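Long-range contacts in acetylxylan esterase (Geobacillus stearothermophilus, PDB 5BN1), which removes acetyl groups from the xylose units of xylan and xylo-oligosaccharides, acting as a serine esterase of the GDSL (SGNH) family: residues A[1-11]-A[206-214]; A[20-28]-A[55-63]. The protein carries 1 engineered substitution. All coordinates share one frame; numbering follows the deposited sequence. Where two conformers were deposited one is given.

Overall arrangement
Both contacts converge on two neighbouring parallel strands of the central sheet, 8-13 and 55-58, although their centres lie about 18 Å apart. Contact 1 packs the N-terminal arm and strand 8-13 against the last helix, 197-211, and lies away from the catalytic site. Contact 2 follows strand 55-58 into the active-site region: the side chain of Ser62 is about 4 Å from that of the inferred nucleophile Ser15 and about 6 Å from that of His194, and Gly63, with Asn92, is inferred to stabilise the transition state. Probable backbone hydrogen bonds join the two contacts, Leu9 N to Arg55 O (2.8 Å) and Lys59 N to Phe11 O (2.7 Å), while Phe11 also packs on Val56.

Contact 1 of 2, residues A[1-11]-A[206-214]; sequences MKIGSGEKLLF and AFLREIGFE
The last helix of this alpha/beta SGNH fold ends in a Schellman motif, and Met1 and Lys2 meet that end at Ile211 and Gly212, while Leu9 and Phe11 of the first strand meet Phe207 one turn earlier. Phe11 and Phe207 approach from opposite directions. Phe11 CE1 sits over one face of the Phe207 ring, near its rim, 3.6 Å from Phe207 CE2; the planes meet obliquely, at 47°. Phe207 reaches the strand with CG anti to the backbone N (chi1 -179°), and Leu9 CD2 touches its CZ at 4.2 Å. Farther along, Ile3 CD1 packs on Ile211 CG2, also at 4.2 Å, so branched and aromatic side chains fill this buried layer. Trp84 and Ser86 of strand 84-88 adjoin it, and Val41 of helix 37-48 lies against Phe207.

At the helix end the contact turns polar. Lys2 N donates a nearly straight hydrogen bond (172°, 2.7 Å) to Ile211 O, and Met1 CA makes a CA-H...O contact with the same oxygen. Met1 bends at chi2 and chi3, which brings CE to 3.4 Å from Gly212 O and alongside Phe213 CB. A water joins Met1 N to Gly212 O. Gly212 has positive phi, and a CB there would press on Met1 CA. A carbonyl left over by the helix thus gains a donor from the chain's beginning, and the nearby amino terminus, if charged, would probably suit the partially negative helix end.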
loop_
_atom_site.group_PDB
_atom_site.type_symbol
_atom_site.label_atom_id
_atom_site.label_comp_id
_atom_site.label_asym_id
_atom_site.label_seq_id
_atom_site.Cartn_x
_atom_site.Cartn_y
_atom_site.Cartn_z
ATOM N N MET A 1 34.455 30.380 12.281
ATOM C CA MET A 1 33.566 29.790 11.255
ATOM C C MET A 1 33.629 30.756 10.061
ATOM O O MET A 1 33.660 32.020 10.196
ATOM C CB MET A 1 32.070 29.552 11.725
ATOM C CG MET A 1 31.348 28.323 11.053
ATOM S SD MET A 1 31.914 26.778 11.747
ATOM C CE MET A 1 33.312 27.167 12.652
ATOM N N LYS A 2 33.604 30.158 8.884
ATOM C CA LYS A 2 33.390 30.955 7.677
ATOM C C LYS A 2 32.006 31.445 7.498
ATOM O O LYS A 2 31.799 32.485 6.871
ATOM C CB LYS A 2 33.863 30.143 6.459
ATOM C CG LYS A 2 35.288 29.629 6.571
ATOM C CD LYS A 2 36.477 30.488 6.995
ATOM C CE LYS A 2 37.024 30.969 5.738
ATOM N NZ LYS A 2 35.857 31.744 5.286
ATOM N N ILE A 3 30.974 30.738 7.985
ATOM C CA ILE A 3 29.604 31.095 7.801
ATOM C C ILE A 3 29.077 31.802 9.084
ATOM O O ILE A 3 29.575 31.499 10.125
ATOM C CB ILE A 3 28.840 29.791 7.534
ATOM C CG1 ILE A 3 29.403 29.233 6.168
ATOM C CG2 ILE A 3 27.407 30.097 7.350
ATOM C CD1 ILE A 3 28.603 28.110 5.651
ATOM N N GLY A 4 28.197 32.747 8.922
ATOM C CA GLY A 4 27.708 33.497 10.105
ATOM C C GLY A 4 26.288 33.302 10.337
ATOM O O GLY A 4 25.532 32.969 9.493
ATOM N N SER A 5 25.853 33.795 11.520
ATOM C CA SER A 5 24.478 33.775 11.854
ATOM C C SER A 5 23.598 34.562 10.967
ATOM O O SER A 5 23.944 35.632 10.532
ATOM C CB SER A 5 24.410 34.244 13.358
ATOM O OG SER A 5 23.412 33.602 14.027
ATOM N N GLY A 6 22.424 34.084 10.679
ATOM C CA GLY A 6 21.494 34.761 9.863
ATOM C C GLY A 6 21.737 34.515 8.383
ATOM O O GLY A 6 20.882 34.937 7.577
ATOM N N GLU A 7 22.780 33.739 8.097
ATOM C CA GLU A 7 23.106 33.474 6.635
ATOM C C GLU A 7 22.482 32.185 6.150
ATOM O O GLU A 7 22.153 31.331 6.977
ATOM C CB GLU A 7 24.513 33.348 6.379
ATOM C CG GLU A 7 25.271 34.690 6.482
ATOM C CD GLU A 7 26.742 34.569 6.555
ATOM O OE1 GLU A 7 27.221 35.644 6.954
ATOM O OE2 GLU A 7 27.569 33.569 6.455
ATOM N N LYS A 8 22.118 32.169 4.872
ATOM C CA LYS A 8 21.467 31.040 4.232
ATOM C C LYS A 8 22.528 30.263 3.460
ATOM O O LYS A 8 23.228 30.750 2.593
ATOM C CB LYS A 8 20.372 31.418 3.309
ATOM C CG LYS A 8 19.754 30.267 2.581
ATOM C CD LYS A 8 18.729 30.653 1.526
ATOM C CE LYS A 8 17.359 30.782 1.966
ATOM N NZ LYS A 8 16.352 30.991 0.919
ATOM N N LEU A 9 22.659 28.959 3.782
ATOM C CA LEU A 9 23.614 28.050 3.174
ATOM C C LEU A 9 22.810 27.063 2.389
ATOM O O LEU A 9 21.920 26.387 2.940
ATOM C CB LEU A 9 24.434 27.338 4.242
ATOM C CG LEU A 9 25.202 26.055 3.850
ATOM C CD1 LEU A 9 26.203 26.313 2.721
ATOM C CD2 LEU A 9 25.949 25.594 5.062
ATOM N N LEU A 10 23.046 26.969 1.078
ATOM C CA LEU A 10 22.298 26.170 0.182
ATOM C C LEU A 10 23.239 25.143 -0.369
ATOM O O LEU A 10 24.299 25.436 -0.909
ATOM C CB LEU A 10 21.669 26.967 -0.961
ATOM C CG LEU A 10 20.843 26.269 -1.991
ATOM C CD1 LEU A 10 19.834 27.261 -2.565
ATOM C CD2 LEU A 10 21.662 25.774 -3.163
ATOM N N PHE A 11 22.851 23.837 -0.304
ATOM C CA PHE A 11 23.620 22.712 -0.841
ATOM C C PHE A 11 22.922 22.241 -2.083
ATOM O O PHE A 11 21.706 22.102 -2.188
ATOM C CB PHE A 11 23.652 21.548 0.168
ATOM C CG PHE A 11 24.470 21.782 1.382
ATOM C CD1 PHE A 11 25.733 21.326 1.430
ATOM C CD2 PHE A 11 23.867 22.330 2.552
ATOM C CE1 PHE A 11 26.537 21.468 2.552
ATOM C CE2 PHE A 11 24.637 22.437 3.685
ATOM C CZ PHE A 11 25.942 22.039 3.711
ATOM N N ALA A 206 34.591 16.523 6.438
ATOM C CA ALA A 206 35.424 17.320 5.453
ATOM C C ALA A 206 34.816 18.631 5.179
ATOM O O ALA A 206 35.603 19.675 5.086
ATOM C CB ALA A 206 35.607 16.491 4.209
ATOM N N PHE A 207 33.525 18.765 5.023
ATOM C CA PHE A 207 32.823 20.028 4.832
ATOM C C PHE A 207 33.102 20.945 6.017
ATOM O O PHE A 207 33.474 22.141 5.839
ATOM C CB PHE A 207 31.393 19.833 4.544
ATOM C CG PHE A 207 30.670 21.104 4.328
ATOM C CD1 PHE A 207 30.134 21.831 5.382
ATOM C CD2 PHE A 207 30.525 21.602 3.027
ATOM C CE1 PHE A 207 29.490 23.026 5.163
ATOM C CE2 PHE A 207 29.870 22.793 2.815
ATOM C CZ PHE A 207 29.346 23.496 3.888
ATOM N N LEU A 208 32.816 20.420 7.217
ATOM C CA LEU A 208 32.964 21.228 8.397
ATOM C C LEU A 208 34.363 21.779 8.577
ATOM O O LEU A 208 34.524 22.992 8.965
ATOM C CB LEU A 208 32.488 20.418 9.634
ATOM C CG LEU A 208 30.979 20.210 9.736
ATOM C CD1 LEU A 208 30.615 19.130 10.714
ATOM C CD2 LEU A 208 30.202 21.481 10.070
ATOM N N ARG A 209 35.356 20.985 8.296
ATOM C CA ARG A 209 36.754 21.384 8.431
ATOM C C ARG A 209 36.968 22.639 7.581
ATOM O O ARG A 209 37.549 23.665 8.009
ATOM C CB ARG A 209 37.641 20.267 8.073
ATOM C CG ARG A 209 39.125 20.669 8.139
ATOM C CD ARG A 209 39.952 19.635 7.461
ATOM N NE ARG A 209 41.359 19.611 7.743
ATOM C CZ ARG A 209 42.244 18.851 7.077
ATOM N NH1 ARG A 209 41.849 18.027 6.070
ATOM N NH2 ARG A 209 43.540 18.888 7.424
ATOM N N GLU A 210 36.475 22.613 6.337
ATOM C CA GLU A 210 36.733 23.733 5.409
ATOM C C GLU A 210 36.000 25.007 5.803
ATOM O O GLU A 210 36.528 26.138 5.510
ATOM C CB GLU A 210 36.361 23.325 3.996
ATOM C CG GLU A 210 36.618 24.404 2.937
ATOM C CD GLU A 210 38.091 24.728 2.706
ATOM O OE1 GLU A 210 39.036 24.107 3.309
ATOM O OE2 GLU A 210 38.267 25.660 1.791
ATOM N N ILE A 211 34.884 24.916 6.541
ATOM C CA ILE A 211 34.204 26.103 7.027
ATOM C C ILE A 211 34.657 26.545 8.428
ATOM O O ILE A 211 34.033 27.514 8.913
ATOM C CB ILE A 211 32.694 26.090 6.923
ATOM C CG1 ILE A 211 32.050 24.951 7.796
ATOM C CG2 ILE A 211 32.213 25.972 5.442
ATOM C CD1 ILE A 211 30.610 25.188 8.002
ATOM N N GLY A 212 35.589 25.856 9.026
ATOM C CA GLY A 212 36.361 26.206 10.223
ATOM C C GLY A 212 35.943 25.430 11.450
ATOM O O GLY A 212 36.375 25.798 12.568
ATOM N N PHE A 213 35.227 24.316 11.319
ATOM C CA PHE A 213 34.980 23.428 12.486
ATOM C C PHE A 213 35.707 22.113 12.201
ATOM O O PHE A 213 35.183 21.245 11.456
ATOM C CB PHE A 213 33.536 23.188 12.604
ATOM C CG PHE A 213 33.070 22.221 13.708
ATOM C CD1 PHE A 213 33.963 21.769 14.678
ATOM C CD2 PHE A 213 31.729 21.756 13.711
ATOM C CE1 PHE A 213 33.533 20.845 15.661
ATOM C CE2 PHE A 213 31.302 20.857 14.712
ATOM C CZ PHE A 213 32.230 20.413 15.633
ATOM N N GLU A 214 36.791 21.911 12.865
ATOM C CA GLU A 214 37.615 20.765 12.572
ATOM C C GLU A 214 37.407 19.723 13.676
ATOM O O GLU A 214 37.579 20.009 14.847
ATOM C CB GLU A 214 39.116 21.180 12.424
ATOM C CG GLU A 214 39.936 20.039 11.846
ATOM C CD GLU A 214 41.379 20.406 11.522
ATOM O OE1 GLU A 214 41.905 21.292 12.237
ATOM O OE2 GLU A 214 41.981 19.797 10.578
HETATM O O HOH W 1 36.636 28.361 13.372
#

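Contact 2 of 2, residues A[20-28]-A[55-63]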
loop_
_atom_site.group_PDB
_atom_site.type_symbol
_atom_site.label_atom_id
_atom_site.label_comp_id
_atom_site.label_asym_id
_atom_site.label_seq_id
_atom_site.Cartn_x
_atom_site.Cartn_y
_atom_site.Cartn_z
ATOM N N GLY A 20 17.160 11.928 -0.079
ATOM C CA GLY A 20 15.720 11.986 0.333
ATOM C C GLY A 20 15.191 13.259 0.915
ATOM O O GLY A 20 14.153 13.259 1.629
ATOM N N ARG A 21 15.797 14.374 0.554
ATOM C CA ARG A 21 15.344 15.677 0.951
ATOM C C ARG A 21 13.946 16.001 0.428
ATOM O O ARG A 21 13.484 15.425 -0.529
ATOM C CB ARG A 21 16.394 16.744 0.614
ATOM C CG ARG A 21 16.646 17.006 -0.827
ATOM C CD ARG A 21 15.654 17.959 -1.395
ATOM N NE ARG A 21 16.010 18.282 -2.731
ATOM C CZ ARG A 21 15.439 19.240 -3.440
ATOM N NH1 ARG A 21 14.373 19.915 -2.978
ATOM N NH2 ARG A 21 15.933 19.568 -4.601
ATOM N N ALA A 22 13.287 16.904 1.143
ATOM C CA ALA A 22 11.874 17.337 0.742
ATOM C C ALA A 22 11.893 18.169 -0.546
ATOM O O ALA A 22 12.698 19.069 -0.669
ATOM C CB ALA A 22 11.303 18.191 1.844
ATOM N N ARG A 23 11.042 17.779 -1.467
ATOM C CA ARG A 23 10.911 18.416 -2.779
ATOM C C ARG A 23 9.568 19.197 -2.806
ATOM O O ARG A 23 8.527 18.679 -2.374
ATOM C CB ARG A 23 10.967 17.424 -3.888
ATOM C CG ARG A 23 12.293 16.666 -3.879
ATOM C CD ARG A 23 12.527 16.101 -5.221
ATOM N NE ARG A 23 13.656 15.152 -5.183
ATOM C CZ ARG A 23 14.045 14.436 -6.228
ATOM N NH1 ARG A 23 13.416 14.540 -7.403
ATOM N NH2 ARG A 23 15.107 13.641 -6.141
ATOM N N PRO A 24 9.623 20.434 -3.313
ATOM C CA PRO A 24 10.728 21.169 -3.887
ATOM C C PRO A 24 11.601 21.951 -2.917
ATOM O O PRO A 24 12.761 22.281 -3.223
ATOM C CB PRO A 24 10.005 22.177 -4.846
ATOM C CG PRO A 24 8.766 22.533 -4.042
ATOM C CD PRO A 24 8.322 21.150 -3.547
ATOM N N GLU A 25 11.066 22.200 -1.719
ATOM C CA GLU A 25 11.576 23.267 -0.845
ATOM C C GLU A 25 12.932 22.873 -0.223
ATOM O O GLU A 25 13.832 23.744 0.015
ATOM C CB GLU A 25 10.557 23.584 0.279
ATOM C CG GLU A 25 9.075 23.539 -0.159
ATOM C CD GLU A 25 8.407 22.114 -0.257
ATOM O OE1 GLU A 25 8.997 21.014 0.115
ATOM O OE2 GLU A 25 7.232 22.092 -0.749
ATOM N N GLY A 26 13.107 21.578 0.147
ATOM C CA GLY A 26 14.404 21.211 0.766
ATOM C C GLY A 26 14.853 21.936 2.056
ATOM O O GLY A 26 15.998 22.041 2.436
ATOM N N GLU A 27 13.820 22.350 2.878
ATOM C CA GLU A 27 14.092 23.128 4.060
ATOM C C GLU A 27 12.828 23.043 4.974
ATOM O O GLU A 27 11.723 22.714 4.489
ATOM C CB GLU A 27 14.347 24.620 3.635
ATOM C CG GLU A 27 14.970 25.564 4.655
ATOM C CD GLU A 27 15.014 27.035 4.217
ATOM O OE1 GLU A 27 14.260 27.437 3.284
ATOM O OE2 GLU A 27 15.789 27.781 4.835
ATOM N N GLY A 28 13.024 23.383 6.227
ATOM C CA GLY A 28 11.909 23.594 7.150
ATOM C C GLY A 28 11.868 22.439 8.168
ATOM O O GLY A 28 10.960 22.309 8.962
ATOM N N ARG A 55 20.571 29.247 8.257
ATOM C CA ARG A 55 19.440 28.620 7.653
ATOM C C ARG A 55 19.989 27.821 6.463
ATOM O O ARG A 55 20.812 28.229 5.772
ATOM C CB ARG A 55 18.395 29.583 7.147
ATOM C CG ARG A 55 18.173 30.839 7.963
ATOM C CD ARG A 55 17.273 31.665 7.032
ATOM N NE ARG A 55 16.591 30.651 6.172
ATOM C CZ ARG A 55 15.773 30.911 5.161
ATOM N NH1 ARG A 55 15.541 32.161 4.795
ATOM N NH2 ARG A 55 15.240 29.927 4.486
ATOM N N VAL A 56 19.579 26.567 6.406
ATOM C CA VAL A 56 20.101 25.589 5.424
ATOM C C VAL A 56 19.024 25.042 4.568
ATOM O O VAL A 56 17.917 24.698 5.006
ATOM C CB VAL A 56 20.922 24.494 6.129
ATOM C CG1 VAL A 56 21.478 23.476 5.111
ATOM C CG2 VAL A 56 22.020 25.056 6.954
ATOM N N VAL A 57 19.299 24.966 3.232
ATOM C CA VAL A 57 18.413 24.472 2.219
ATOM C C VAL A 57 19.178 23.350 1.418
ATOM O O VAL A 57 20.354 23.513 1.150
ATOM C CB VAL A 57 18.014 25.591 1.210
ATOM C CG1 VAL A 57 16.967 25.096 0.272
ATOM C CG2 VAL A 57 17.520 26.839 1.944
ATOM N N ASN A 58 18.479 22.243 1.147
ATOM C CA ASN A 58 19.025 21.161 0.368
ATOM C C ASN A 58 18.338 21.039 -0.920
ATOM O O ASN A 58 17.154 20.727 -1.073
ATOM C CB ASN A 58 18.889 19.846 1.169
ATOM C CG ASN A 58 19.614 18.690 0.482
ATOM O OD1 ASN A 58 19.951 18.744 -0.700
ATOM N ND2 ASN A 58 19.768 17.573 1.216
ATOM N N LYS A 59 19.072 21.357 -2.005
ATOM C CA LYS A 59 18.611 21.282 -3.371
ATOM C C LYS A 59 19.199 20.148 -4.195
ATOM O O LYS A 59 19.179 20.137 -5.434
ATOM C CB LYS A 59 18.763 22.665 -4.117
ATOM C CG LYS A 59 17.826 23.702 -3.505
ATOM C CD LYS A 59 16.413 23.485 -3.805
ATOM C CE LYS A 59 15.538 24.717 -3.470
ATOM N NZ LYS A 59 14.125 24.522 -3.875
ATOM N N GLY A 60 19.715 19.129 -3.497
ATOM C CA GLY A 60 20.228 17.946 -4.184
ATOM C C GLY A 60 19.159 17.230 -4.969
ATOM O O GLY A 60 17.962 17.189 -4.465
ATOM N N ILE A 61 19.487 16.664 -6.134
ATOM C CA ILE A 61 18.583 15.821 -6.840
ATOM C C ILE A 61 19.300 14.589 -7.352
ATOM O O ILE A 61 20.256 14.666 -8.121
ATOM C CB ILE A 61 17.908 16.583 -7.977
ATOM C CG1 ILE A 61 17.105 17.690 -7.397
ATOM C CG2 ILE A 61 17.028 15.696 -8.815
ATOM C CD1 ILE A 61 16.261 18.438 -8.363
ATOM N N SER A 62 18.806 13.395 -6.949
ATOM C CA SER A 62 19.388 12.164 -7.394
ATOM C C SER A 62 19.484 12.081 -8.904
ATOM O O SER A 62 18.526 12.428 -9.601
ATOM C CB SER A 62 18.462 11.009 -6.875
ATOM O OG SER A 62 19.065 9.775 -7.250
ATOM N N GLY A 63 20.629 11.588 -9.393
ATOM C CA GLY A 63 20.938 11.420 -10.782
ATOM C C GLY A 63 21.595 12.566 -11.503
ATOM O O GLY A 63 21.945 12.394 -12.658
HETATM O O HOH W 2 15.824 12.333 -8.878
HETATM O O HOH W 3 16.910 26.454 7.394
#
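The guanidinium of Arg21 is sandwiched: Asn58 O lies 3.1 Å above one face and Arg23 CG 3.8 Å above the opposite one, while Gly60 O and the Pro24 carbonyl meet its edge. The 20-28 loop of this SGNH hydrolase fold is thereby fastened to the segment leading from strand 55-58 to Gly63, a probable oxyanion stabiliser. Arg21 grips Gly60 O side-on: NE donates in both the guanidinium and carbonyl planes (2.8 Å), whereas NH2 bonds from above the carbonyl plane. NH1 donates to Ala22 O and Pro24 O. CG lies between the backbone N and carbonyl carbon (chi1 67°), and the bend at chi2 (83°) lays CB and CG against the Asn58 amide, whose OD1 accepts from Gly60 N in an Asx turn. A leucine in place of Arg21 offers no N-H, so Gly60 O and Ala22 O would probably be left without these donors and the loop less firmly tied to 58-60.

Lys59 is long enough for NZ to reach Pro24 O (2.7 Å), from the carbonyl face opposite Arg21 NH1. Arg23 NH2 forms a salt bridge with Asp18. The salt bridge of Glu27 OE2 with Arg55 NH2 is implausibly short, and both residues have two conformers, so its geometry is doubtful. At Gly26 a CB would clash with Asn58 O; its own O accepts from Asn58 N at 2.8 Å, nearly straight (169°).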